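Local coordinates for PILI retraction protein PILT (Thermus thermophilus, PDB 5FL3) that probably binds and hydrolyses ATP to power the retraction of type IV pili, as a member of the GSP E family of secretion ATPases, at residues R301-D306 / T310-E315; L241-T246 / A290-I295. All blocks are in the same frame, centred on the assembly; numbering follows the deposited sequence.

Interaction 1: R301-D306 / T310-E315. Unlike the reference sequence in segment 310-315: T310 (reference Met).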
ATOM      1  N   ARG A 301       0.101 -23.409  -8.913  1.00 50.34           N
ATOM      2  CA  ARG A 301      -0.020 -23.990  -7.583  1.00 52.70           C
ATOM      3  C   ARG A 301       0.937 -25.167  -7.407  1.00 50.43           C
ATOM      4  O   ARG A 301       1.511 -25.345  -6.338  1.00 50.22           O
ATOM      5  CB  ARG A 301      -1.465 -24.414  -7.311  1.00 45.99           C
ATOM      6  CG  ARG A 301      -2.392 -23.243  -7.131  1.00 45.69           C
ATOM      7  CD  ARG A 301      -3.752 -23.640  -6.582  1.00 45.06           C
ATOM      8  NE  ARG A 301      -4.382 -22.482  -5.951  1.00 54.45           N
ATOM      9  CZ  ARG A 301      -5.425 -21.821  -6.449  1.00 58.43           C
ATOM     10  NH1 ARG A 301      -5.994 -22.223  -7.583  1.00 59.99           N
ATOM     11  NH2 ARG A 301      -5.910 -20.762  -5.802  1.00 51.61           N
ATOM     12  N   GLU A 302       1.105 -25.957  -8.461  1.00 53.97           N
ATOM     13  CA  GLU A 302       2.084 -27.038  -8.466  1.00 50.67           C
ATOM     14  C   GLU A 302       3.466 -26.511  -8.150  1.00 51.21           C
ATOM     15  O   GLU A 302       4.157 -27.033  -7.286  1.00 53.37           O
ATOM     16  CB  GLU A 302       2.105 -27.734  -9.824  1.00 55.87           C
ATOM     17  CG  GLU A 302       0.791 -28.326 -10.204  1.00 56.10           C
ATOM     18  CD  GLU A 302       0.306 -29.296  -9.153  1.00 66.43           C
ATOM     19  OE1 GLU A 302       1.165 -29.943  -8.504  1.00 60.61           O
ATOM     20  OE2 GLU A 302      -0.929 -29.402  -8.965  1.00 71.34           O
ATOM     21  N   LEU A 303       3.848 -25.467  -8.878  1.00 52.85           N
ATOM     22  CA  LEU A 303       5.134 -24.804  -8.729  1.00 53.55           C
ATOM     23  C   LEU A 303       5.382 -24.335  -7.299  1.00 55.50           C
ATOM     24  O   LEU A 303       6.483 -24.498  -6.755  1.00 49.51           O
ATOM     25  CB  LEU A 303       5.211 -23.619  -9.689  1.00 51.58           C
ATOM     26  CG  LEU A 303       5.725 -23.879 -11.108  1.00 59.24           C
ATOM     27  CD1 LEU A 303       5.356 -25.270 -11.632  1.00 58.56           C
ATOM     28  CD2 LEU A 303       5.202 -22.799 -12.032  1.00 55.74           C
ATOM     29  N   LEU A 304       4.349 -23.734  -6.709  1.00 52.13           N
ATOM     30  CA  LEU A 304       4.377 -23.296  -5.320  1.00 53.02           C
ATOM     31  C   LEU A 304       4.556 -24.480  -4.355  1.00 49.81           C
ATOM     32  O   LEU A 304       5.375 -24.454  -3.432  1.00 47.78           O
ATOM     33  CB  LEU A 304       3.084 -22.532  -4.990  1.00 52.41           C
ATOM     34  CG  LEU A 304       2.996 -21.004  -5.154  1.00 48.39           C
ATOM     35  CD1 LEU A 304       3.649 -20.524  -6.411  1.00 50.50           C
ATOM     36  CD2 LEU A 304       1.543 -20.552  -5.132  1.00 47.99           C
ATOM     37  N   LYS A 305       3.782 -25.529  -4.587  1.00 51.66           N
ATOM     38  CA  LYS A 305       3.722 -26.630  -3.648  1.00 53.35           C
ATOM     39  C   LYS A 305       5.010 -27.462  -3.695  1.00 54.86           C
ATOM     40  O   LYS A 305       5.361 -28.119  -2.714  1.00 56.44           O
ATOM     41  CB  LYS A 305       2.473 -27.475  -3.933  1.00 51.30           C
ATOM     42  CG  LYS A 305       2.422 -28.806  -3.229  1.00 57.67           C
ATOM     43  CD  LYS A 305       1.112 -29.536  -3.500  1.00 60.67           C
ATOM     44  CE  LYS A 305       1.129 -30.961  -2.908  1.00 67.49           C
ATOM     45  NZ  LYS A 305       2.505 -31.603  -2.768  1.00 58.71           N
ATOM     46  N   ASP A 306       5.722 -27.384  -4.818  1.00 52.16           N
ATOM     47  CA  ASP A 306       6.955 -28.139  -5.035  1.00 58.01           C
ATOM     48  C   ASP A 306       8.181 -27.229  -5.075  1.00 58.99           C
ATOM     49  O   ASP A 306       8.347 -26.461  -6.016  1.00 58.23           O
ATOM     50  CB  ASP A 306       6.859 -28.931  -6.345  1.00 64.11           C
ATOM     51  CG  ASP A 306       7.998 -29.954  -6.521  1.00 67.76           C
ATOM     52  OD1 ASP A 306       9.056 -29.835  -5.855  1.00 64.35           O
ATOM     53  OD2 ASP A 306       7.821 -30.886  -7.344  1.00 67.96           O
ATOM     54  N   THR A 310       9.641 -24.358  -8.126  1.00 61.19           N
ATOM     55  CA  THR A 310       9.201 -23.015  -7.729  1.00 59.37           C
ATOM     56  C   THR A 310       9.843 -21.894  -8.560  1.00 57.88           C
ATOM     57  O   THR A 310       9.165 -20.926  -8.906  1.00 58.95           O
ATOM     58  CB  THR A 310       9.470 -22.756  -6.234  1.00 58.11           C
ATOM     59  OG1 THR A 310       8.629 -23.603  -5.446  1.00 58.41           O
ATOM     60  CG2 THR A 310       9.169 -21.314  -5.878  1.00 57.02           C
ATOM     61  N   PRO A 311      11.141 -22.009  -8.893  1.00 55.58           N
ATOM     62  CA  PRO A 311      11.653 -20.941  -9.760  1.00 55.11           C
ATOM     63  C   PRO A 311      11.015 -20.917 -11.161  1.00 56.20           C
ATOM     64  O   PRO A 311      11.054 -19.878 -11.813  1.00 60.26           O
ATOM     65  CB  PRO A 311      13.145 -21.250  -9.833  1.00 54.28           C
ATOM     66  CG  PRO A 311      13.437 -21.946  -8.543  1.00 48.65           C
ATOM     67  CD  PRO A 311      12.238 -22.806  -8.311  1.00 53.43           C
ATOM     68  N   GLN A 312      10.395 -22.014 -11.589  1.00 56.63           N
ATOM     69  CA  GLN A 312       9.637 -22.052 -12.845  1.00 56.54           C
ATOM     70  C   GLN A 312       8.433 -21.120 -12.822  1.00 56.91           C
ATOM     71  O   GLN A 312       7.554 -21.178 -13.682  1.00 57.90           O
ATOM     72  CB  GLN A 312       9.159 -23.469 -13.150  1.00 61.22           C
ATOM     73  CG  GLN A 312      10.243 -24.410 -13.644  1.00 60.16           C
ATOM     74  CD  GLN A 312       9.785 -25.859 -13.635  1.00 64.95           C
ATOM     75  OE1 GLN A 312      10.504 -26.735 -13.157  1.00 69.01           O
ATOM     76  NE2 GLN A 312       8.582 -26.118 -14.160  1.00 62.79           N
ATOM     77  N   ILE A 313       8.398 -20.270 -11.811  1.00 60.57           N
ATOM     78  CA  ILE A 313       7.380 -19.256 -11.670  1.00 56.82           C
ATOM     79  C   ILE A 313       7.657 -18.147 -12.686  1.00 56.88           C
ATOM     80  O   ILE A 313       6.726 -17.597 -13.278  1.00 54.99           O
ATOM     81  CB  ILE A 313       7.332 -18.745 -10.188  1.00 55.03           C
ATOM     82  CG1 ILE A 313       5.889 -18.616  -9.740  1.00 57.32           C
ATOM     83  CG2 ILE A 313       8.151 -17.485  -9.951  1.00 57.58           C
ATOM     84  CD1 ILE A 313       5.111 -19.909  -9.941  1.00 56.97           C
ATOM     85  N   LYS A 314       8.944 -17.874 -12.923  1.00 59.45           N
ATOM     86  CA  LYS A 314       9.385 -16.889 -13.907  1.00 57.09           C
ATOM     87  C   LYS A 314       8.779 -17.182 -15.268  1.00 57.13           C
ATOM     88  O   LYS A 314       8.108 -16.342 -15.874  1.00 53.95           O
ATOM     89  CB  LYS A 314      10.909 -16.887 -14.006  1.00 60.89           C
ATOM     90  CG  LYS A 314      11.480 -15.834 -14.949  1.00 62.39           C
ATOM     91  CD  LYS A 314      12.976 -15.665 -14.723  1.00 67.21           C
ATOM     92  CE  LYS A 314      13.797 -16.599 -15.591  1.00 72.44           C
ATOM     93  NZ  LYS A 314      14.010 -16.032 -16.956  1.00 80.77           N
ATOM     94  N   GLU A 315       9.006 -18.405 -15.726  1.00 58.74           N
ATOM     95  CA  GLU A 315       8.583 -18.820 -17.048  1.00 57.14           C
ATOM     96  C   GLU A 315       7.056 -18.775 -17.112  1.00 56.46           C
ATOM     97  O   GLU A 315       6.481 -18.317 -18.099  1.00 57.71           O
ATOM     98  CB  GLU A 315       9.154 -20.216 -17.368  1.00 60.21           C
ATOM     99  CG  GLU A 315      10.716 -20.273 -17.477  1.00 65.17           C
ATOM    100  CD  GLU A 315      11.478 -20.371 -16.118  1.00 70.59           C
ATOM    101  OE1 GLU A 315      10.845 -20.385 -15.043  1.00 64.64           O
ATOM    102  OE2 GLU A 315      12.733 -20.406 -16.123  1.00 74.86           O
TER
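L303, T310 and I313 carry this contact, in which a helix end and the beginning of the next helix are folded against each other across a three-residue connection. The polar part is the hydroxyl of T310: T310 OG1 lies 2.7 Å from the carbonyl oxygen L303 O and 2.9 Å from D306 O. Its one proton can serve only one of the two carbonyls at a time. With OG1 beside the backbone N (chi1 -67°), the hydroxyl faces the C-terminal turn of helix 298-305, and the methyl CG2, anti to the backbone N, packs on W244 of helix 243-251. The threonine modelled here, where the reference sequence has methionine, combines a hydroxyl for the backbone carbonyls with a methyl for the buried surroundings.

Beside this polar corner L303 supplies most of the apolar surface. Its methyl CD2 packs on I313 CD1 at 3.6 Å and also lies against the backbone oxygen of Q312. The same I313 CD1 reaches L304 CD1 at 3.9 Å, so a single methyl meets two consecutive leucines. L303 is also crossed at about a right angle by the side chain of Q312, with L303 CG 4.0 Å from Q312 CB. Here the glutamine offers its apolar stem to the leucine, while its amide NE2 makes a weak hydrogen bond to Y299 OH.

The contact folds the end of helix 298-305 against the lead-in to helix 313-318. Helix 259-269 flanks it through A267 and through R263, which bonds L304 O; L304 also packs on I247 of helix 243-251 and on L270 of strand 270-280.

Interaction 2: L241-T246 / A290-I295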
ATOM      1  N   LEU A 241      10.026  -7.559  -3.163  1.00 46.32           N
ATOM      2  CA  LEU A 241      10.172  -6.848  -4.436  1.00 44.85           C
ATOM      3  C   LEU A 241       9.422  -7.500  -5.584  1.00 45.39           C
ATOM      4  O   LEU A 241       8.942  -6.801  -6.482  1.00 49.48           O
ATOM      5  CB  LEU A 241      11.654  -6.719  -4.816  1.00 46.05           C
ATOM      6  CG  LEU A 241      12.601  -5.901  -3.937  1.00 50.38           C
ATOM      7  CD1 LEU A 241      11.983  -4.536  -3.642  1.00 43.40           C
ATOM      8  CD2 LEU A 241      13.016  -6.661  -2.637  1.00 56.96           C
ATOM      9  N   ASP A 242       9.330  -8.827  -5.574  1.00 42.86           N
ATOM     10  CA  ASP A 242       8.614  -9.537  -6.641  1.00 41.14           C
ATOM     11  C   ASP A 242       7.969 -10.805  -6.122  1.00 39.88           C
ATOM     12  O   ASP A 242       8.006 -11.073  -4.925  1.00 41.09           O
ATOM     13  CB  ASP A 242       9.554  -9.869  -7.809  1.00 43.54           C
ATOM     14  CG  ASP A 242      10.850 -10.535  -7.359  1.00 50.20           C
ATOM     15  OD1 ASP A 242      10.920 -11.092  -6.231  1.00 45.89           O
ATOM     16  OD2 ASP A 242      11.816 -10.497  -8.152  1.00 60.59           O
ATOM     17  N   ALA A 243       7.400 -11.597  -7.025  1.00 41.42           N
ATOM     18  CA  ALA A 243       6.694 -12.812  -6.631  1.00 37.67           C
ATOM     19  C   ALA A 243       7.639 -13.846  -6.018  1.00 38.15           C
ATOM     20  O   ALA A 243       7.374 -14.380  -4.945  1.00 37.49           O
ATOM     21  CB  ALA A 243       5.958 -13.400  -7.817  1.00 39.54           C
ATOM     22  N   TRP A 244       8.740 -14.123  -6.700  1.00 43.00           N
ATOM     23  CA  TRP A 244       9.746 -15.040  -6.182  1.00 40.93           C
ATOM     24  C   TRP A 244      10.131 -14.723  -4.722  1.00 43.11           C
ATOM     25  O   TRP A 244      10.020 -15.578  -3.850  1.00 39.06           O
ATOM     26  CB  TRP A 244      10.971 -15.009  -7.094  1.00 42.94           C
ATOM     27  CG  TRP A 244      12.191 -15.663  -6.521  1.00 49.03           C
ATOM     28  CD1 TRP A 244      13.331 -15.037  -6.098  1.00 44.59           C
ATOM     29  CD2 TRP A 244      12.399 -17.071  -6.305  1.00 46.49           C
ATOM     30  NE1 TRP A 244      14.232 -15.965  -5.627  1.00 48.42           N
ATOM     31  CE2 TRP A 244      13.688 -17.219  -5.744  1.00 50.35           C
ATOM     32  CE3 TRP A 244      11.625 -18.214  -6.532  1.00 43.72           C
ATOM     33  CZ2 TRP A 244      14.218 -18.465  -5.405  1.00 41.31           C
ATOM     34  CZ3 TRP A 244      12.148 -19.443  -6.198  1.00 49.11           C
ATOM     35  CH2 TRP A 244      13.438 -19.561  -5.639  1.00 46.68           C
ATOM     36  N   ARG A 245      10.549 -13.484  -4.462  1.00 48.23           N
ATOM     37  CA  ARG A 245      10.939 -13.041  -3.118  1.00 42.66           C
ATOM     38  C   ARG A 245       9.773 -13.065  -2.129  1.00 42.82           C
ATOM     39  O   ARG A 245       9.961 -13.302  -0.926  1.00 39.10           O
ATOM     40  CB  ARG A 245      11.524 -11.622  -3.172  1.00 40.46           C
ATOM     41  CG  ARG A 245      13.035 -11.572  -3.199  1.00 43.58           C
ATOM     42  CD  ARG A 245      13.528 -10.381  -3.981  1.00 49.82           C
ATOM     43  NE  ARG A 245      14.102 -10.814  -5.245  1.00 54.58           N
ATOM     44  CZ  ARG A 245      14.060 -10.122  -6.384  1.00 60.98           C
ATOM     45  NH1 ARG A 245      13.455  -8.943  -6.434  1.00 51.17           N
ATOM     46  NH2 ARG A 245      14.616 -10.625  -7.486  1.00 66.31           N
ATOM     47  N   THR A 246       8.572 -12.810  -2.638  1.00 38.35           N
ATOM     48  CA  THR A 246       7.398 -12.757  -1.780  1.00 39.24           C
ATOM     49  C   THR A 246       7.060 -14.147  -1.255  1.00 39.39           C
ATOM     50  O   THR A 246       6.850 -14.349  -0.052  1.00 38.87           O
ATOM     51  CB  THR A 246       6.201 -12.161  -2.524  1.00 38.99           C
ATOM     52  OG1 THR A 246       6.464 -10.774  -2.791  1.00 33.56           O
ATOM     53  CG2 THR A 246       4.917 -12.305  -1.695  1.00 38.83           C
ATOM     54  N   ALA A 290       5.183   0.193 -12.271  1.00 35.73           N
ATOM     55  CA  ALA A 290       5.760  -1.028 -12.795  1.00 38.51           C
ATOM     56  C   ALA A 290       5.153  -2.158 -11.992  1.00 42.12           C
ATOM     57  O   ALA A 290       5.225  -2.141 -10.764  1.00 40.85           O
ATOM     58  CB  ALA A 290       7.267  -1.020 -12.671  1.00 37.47           C
ATOM     59  N   LEU A 291       4.571  -3.139 -12.677  1.00 41.42           N
ATOM     60  CA  LEU A 291       3.735  -4.131 -12.016  1.00 42.44           C
ATOM     61  C   LEU A 291       4.002  -5.539 -12.533  1.00 44.75           C
ATOM     62  O   LEU A 291       3.997  -5.783 -13.754  1.00 42.00           O
ATOM     63  CB  LEU A 291       2.265  -3.758 -12.197  1.00 38.90           C
ATOM     64  CG  LEU A 291       1.251  -4.769 -11.698  1.00 41.73           C
ATOM     65  CD1 LEU A 291       1.418  -4.982 -10.195  1.00 42.01           C
ATOM     66  CD2 LEU A 291      -0.152  -4.306 -12.016  1.00 41.69           C
ATOM     67  N   GLU A 292       4.288  -6.444 -11.597  1.00 41.17           N
ATOM     68  CA  GLU A 292       4.437  -7.869 -11.891  1.00 43.29           C
ATOM     69  C   GLU A 292       3.244  -8.634 -11.313  1.00 42.03           C
ATOM     70  O   GLU A 292       2.897  -8.437 -10.146  1.00 36.51           O
ATOM     71  CB  GLU A 292       5.740  -8.406 -11.325  1.00 37.09           C
ATOM     72  CG  GLU A 292       5.920  -9.889 -11.453  1.00 39.15           C
ATOM     73  CD  GLU A 292       7.311 -10.301 -11.022  1.00 46.21           C
ATOM     74  OE1 GLU A 292       8.271  -9.731 -11.575  1.00 51.84           O
ATOM     75  OE2 GLU A 292       7.460 -11.176 -10.138  1.00 48.10           O
ATOM     76  N   ILE A 293       2.635  -9.501 -12.126  1.00 39.74           N
ATOM     77  CA  ILE A 293       1.451 -10.268 -11.726  1.00 38.18           C
ATOM     78  C   ILE A 293       1.684 -11.770 -11.750  1.00 43.82           C
ATOM     79  O   ILE A 293       1.930 -12.348 -12.808  1.00 43.60           O
ATOM     80  CB  ILE A 293       0.254  -9.950 -12.635  1.00 40.17           C
ATOM     81  CG1 ILE A 293       0.042  -8.436 -12.702  1.00 41.69           C
ATOM     82  CG2 ILE A 293      -1.005 -10.642 -12.171  1.00 40.25           C
ATOM     83  CD1 ILE A 293      -1.040  -8.007 -13.652  1.00 43.93           C
ATOM     84  N   LEU A 294       1.610 -12.398 -10.573  1.00 42.99           N
ATOM     85  CA  LEU A 294       1.526 -13.852 -10.486  1.00 39.25           C
ATOM     86  C   LEU A 294       0.101 -14.266 -10.171  1.00 39.89           C
ATOM     87  O   LEU A 294      -0.432 -13.908  -9.129  1.00 45.90           O
ATOM     88  CB  LEU A 294       2.478 -14.399  -9.425  1.00 41.08           C
ATOM     89  CG  LEU A 294       2.327 -15.892  -9.127  1.00 41.60           C
ATOM     90  CD1 LEU A 294       2.418 -16.676 -10.415  1.00 49.39           C
ATOM     91  CD2 LEU A 294       3.377 -16.383  -8.158  1.00 41.48           C
ATOM     92  N   ILE A 295      -0.537 -14.994 -11.074  1.00 41.93           N
ATOM     93  CA  ILE A 295      -1.869 -15.507 -10.796  1.00 40.76           C
ATOM     94  C   ILE A 295      -1.768 -16.983 -10.470  1.00 45.40           C
ATOM     95  O   ILE A 295      -1.140 -17.748 -11.200  1.00 48.21           O
ATOM     96  CB  ILE A 295      -2.826 -15.297 -11.964  1.00 43.15           C
ATOM     97  CG1 ILE A 295      -3.000 -13.804 -12.246  1.00 42.74           C
ATOM     98  CG2 ILE A 295      -4.173 -15.912 -11.654  1.00 41.71           C
ATOM     99  CD1 ILE A 295      -3.826 -13.090 -11.234  1.00 37.64           C
TER
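The carboxylate of E292 takes the amide of A243 from above its plane: A243 N donates to E292 OE2 over 3.1 Å in a nearly straight bond (170°), rising 37° out of the plane. The other flat group, the guanidinium of R245, has D242 OD1 over one face, displaced toward the rim, and L241 CB in plane at its edge.

D242 is the N-cap of helix 243-251. D242 OD1 accepts from R245 N at 3.0 Å, met nearly along the C-O axis; aspartate is short enough to turn back on the first helical turn. E292 serves A243 N, another amide at the helix start, where the helix dipole probably favours a carboxylate. E292 OE2 also lies against D242 CB, and the two neighbouring carboxylates may partly offset that benefit. Glutamate has the length for this: CG stands anti to the backbone N (chi1 174°) and the chain runs on extended from strand to helix. OE1, the second oxygen, accepts from F328 N at the head of helix 328-337.

Two residues along the strand, L294 leans on the same alanine, with L294 CD2 4.0 Å from A243 CB. The small methyl lets the helix start lie close to the strand.

E292 and L294 belong to strand 287-295, an outermost strand, within this chain, of the mixed sheet, antiparallel to strand 270-280. On the helix-facing side M317 of helix 313-318 touches both residues, whereas I293 turns away toward V124 of helix 122-130.

Overall arrangement
Interactions 1 and 2 lie side by side, their centres 13 Å apart, and helix 298-305 follows strand 287-295 directly in the chain. They touch at two places. W244, on the helix capped in interaction 2, receives the turn of interaction 1: W244 CZ3 lies 3.5 Å from T310 CG2 and close to P311. Separately, I313 CG1 meets L294 CD2 at 3.7 Å, so helix 313-318 packs on the edge strand. Interaction 2 is the one nearer the nucleotide: the D242 side chain is about 11 Å from that of S144 in the P-loop, and the side chain of E292 is about 14 Å from bound ADP. Interaction 1 lies away from that site.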